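Local coordinates for XRE-family like protein (Pseudomonas syringae pv. tomato, PDB 3F6W) that probably binds DNA as a helix-turn-helix transcriptional regulator of the xenobiotic response element (XRE) family, at residues A[58-63]-A[69-74]. Residues are numbered along the deposited sequence; the frame is centred on the assembly and turned at random.
Sequences EFMDFC and DPYALL
Apolar packing of Phe59, Met60 and Cys63 against Pro70, Leu73 and Leu74 joins helices 56-66 and 70-78, the last two of this all-helical helix-turn-helix protein, across the short turn between them. The axes of the helical pieces 58-63 and 70-74 run at 109° to each other and come within 9.9 Å, and no hydrogen bond links the two segments. The backbones draw nearest at Met60 and Pro70, whose CA atoms are 5.5 Å apart, in the first turn of the second helix.

Phe59 carries much of the contact. With CG anti to the backbone N (chi1 171°), its ring extends toward 69-74 and puts CE2 3.6 Å from CG of Leu74, the two side chains running alongside each other with opposite sense. The same CE2 also meets the carbonyl oxygen of Pro70, which lies at the ring edge near its plane, 3.7 Å from CE2 to O; that oxygen also accepts the helical bond from Leu74 N. One helical turn on, Cys63 lays SG over a face of the Phe59 ring, 3.5 Å above its plane and displaced toward the rim. Pro70 presents CB to all three residues: 3.8 Å from Phe59 CE2, equally close to Cys63 CB, and more loosely to Met60 CG. Deeper in, Leu73 CD1 touches both Cys63 SG and Phe59 CZ.

At the outer margin, the selenium of selenomethionine Met60 makes an oblique Met-aromatic contact with the Tyr71 ring, 5.4 Å from its centroid. Asp69 N-caps the second helix, OD1 accepting weak bonds from the backbone N atoms of Tyr71 and Ala72.

Leu15 of the long helix 3-26 packs on both Phe59 and Leu73, with Leu18 and Leu19 also meeting Leu73, so this junction closes onto the first helix, while Phe62 turns instead to helix 41-48.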
# COMPACT_ATOMS: atom_id res chain seq x y z
N GLU A 58 -15.82 5.58 14.27
CA GLU A 58 -15.22 6.91 14.38
C GLU A 58 -15.08 7.55 13.01
O GLU A 58 -15.33 8.75 12.84
CB GLU A 58 -13.85 6.82 15.07
CG GLU A 58 -13.94 6.18 16.45
CD GLU A 58 -12.61 5.78 17.02
OE1 GLU A 58 -11.66 5.51 16.24
OE2 GLU A 58 -12.51 5.76 18.27
N PHE A 59 -14.70 6.73 12.03
CA PHE A 59 -14.54 7.19 10.65
C PHE A 59 -15.83 7.78 10.10
O PHE A 59 -15.83 8.88 9.52
CB PHE A 59 -14.05 6.04 9.75
CG PHE A 59 -14.07 6.36 8.27
CD1 PHE A 59 -13.06 7.11 7.71
CD2 PHE A 59 -15.11 5.92 7.46
CE1 PHE A 59 -13.08 7.41 6.35
CE2 PHE A 59 -15.14 6.22 6.10
CZ PHE A 59 -14.12 6.96 5.55
N MSE A 60 -16.94 7.07 10.25
CA MSE A 60 -18.21 7.62 9.79
C MSE A 60 -18.44 8.99 10.42
O MSE A 60 -18.80 9.94 9.71
CB MSE A 60 -19.38 6.66 10.07
CG MSE A 60 -19.34 5.39 9.21
SE MSE A 60 -21.04 4.42 9.27
CE MSE A 60 -20.99 3.88 11.15
N ASP A 61 -18.22 9.12 11.73
CA ASP A 61 -18.53 10.38 12.42
C ASP A 61 -17.59 11.50 11.99
O ASP A 61 -17.98 12.67 11.87
CB ASP A 61 -18.44 10.20 13.95
CG ASP A 61 -19.50 9.24 14.51
OD1 ASP A 61 -20.43 8.83 13.78
OD2 ASP A 61 -19.39 8.88 15.71
N PHE A 62 -16.33 11.13 11.78
CA PHE A 62 -15.28 12.06 11.36
C PHE A 62 -15.70 12.66 10.01
O PHE A 62 -15.70 13.89 9.83
CB PHE A 62 -13.97 11.27 11.21
CG PHE A 62 -12.72 12.10 11.16
CD1 PHE A 62 -11.90 12.24 12.28
CD2 PHE A 62 -12.31 12.69 9.96
CE1 PHE A 62 -10.72 12.98 12.21
CE2 PHE A 62 -11.14 13.43 9.89
CZ PHE A 62 -10.34 13.58 11.02
N CYS A 63 -16.10 11.80 9.09
CA CYS A 63 -16.59 12.22 7.78
C CYS A 63 -17.78 13.17 7.88
O CYS A 63 -17.80 14.25 7.26
CB CYS A 63 -16.96 11.00 6.94
SG CYS A 63 -15.53 10.08 6.28
N ASP A 69 -19.29 12.37 2.59
CA ASP A 69 -20.00 11.09 2.65
C ASP A 69 -19.01 9.94 2.88
O ASP A 69 -18.14 9.69 2.04
CB ASP A 69 -20.76 10.88 1.33
CG ASP A 69 -21.59 9.61 1.31
OD1 ASP A 69 -21.32 8.69 2.11
OD2 ASP A 69 -22.51 9.52 0.48
N PRO A 70 -19.12 9.25 4.03
CA PRO A 70 -18.16 8.19 4.35
C PRO A 70 -18.23 7.02 3.36
O PRO A 70 -17.19 6.46 3.02
CB PRO A 70 -18.59 7.73 5.76
CG PRO A 70 -20.02 8.19 5.89
CD PRO A 70 -20.01 9.53 5.17
N TYR A 71 -19.43 6.66 2.92
CA TYR A 71 -19.58 5.58 1.96
C TYR A 71 -18.87 5.92 0.65
O TYR A 71 -18.23 5.07 0.03
CB TYR A 71 -21.06 5.27 1.70
CG TYR A 71 -21.80 4.78 2.92
CD1 TYR A 71 -21.93 3.42 3.18
CD2 TYR A 71 -22.38 5.67 3.81
CE1 TYR A 71 -22.61 2.96 4.29
CE2 TYR A 71 -23.05 5.22 4.94
CZ TYR A 71 -23.16 3.88 5.17
OH TYR A 71 -23.84 3.44 6.28
N ALA A 72 -19.00 7.17 0.22
CA ALA A 72 -18.39 7.62 -1.02
C ALA A 72 -16.87 7.65 -0.90
O ALA A 72 -16.16 7.30 -1.84
CB ALA A 72 -18.92 8.99 -1.42
N LEU A 73 -16.36 8.08 0.25
CA LEU A 73 -14.91 8.14 0.43
C LEU A 73 -14.34 6.72 0.38
O LEU A 73 -13.34 6.47 -0.31
CB LEU A 73 -14.53 8.83 1.75
CG LEU A 73 -13.11 9.41 1.81
CD1 LEU A 73 -12.84 10.08 3.15
CD2 LEU A 73 -12.05 8.36 1.52
N LEU A 74 -14.97 5.79 1.08
CA LEU A 74 -14.50 4.41 1.05
C LEU A 74 -14.52 3.84 -0.38
O LEU A 74 -13.60 3.11 -0.78
CB LEU A 74 -15.36 3.54 1.96
CG LEU A 74 -15.10 3.83 3.44
CD1 LEU A 74 -16.03 2.99 4.28
CD2 LEU A 74 -13.64 3.53 3.78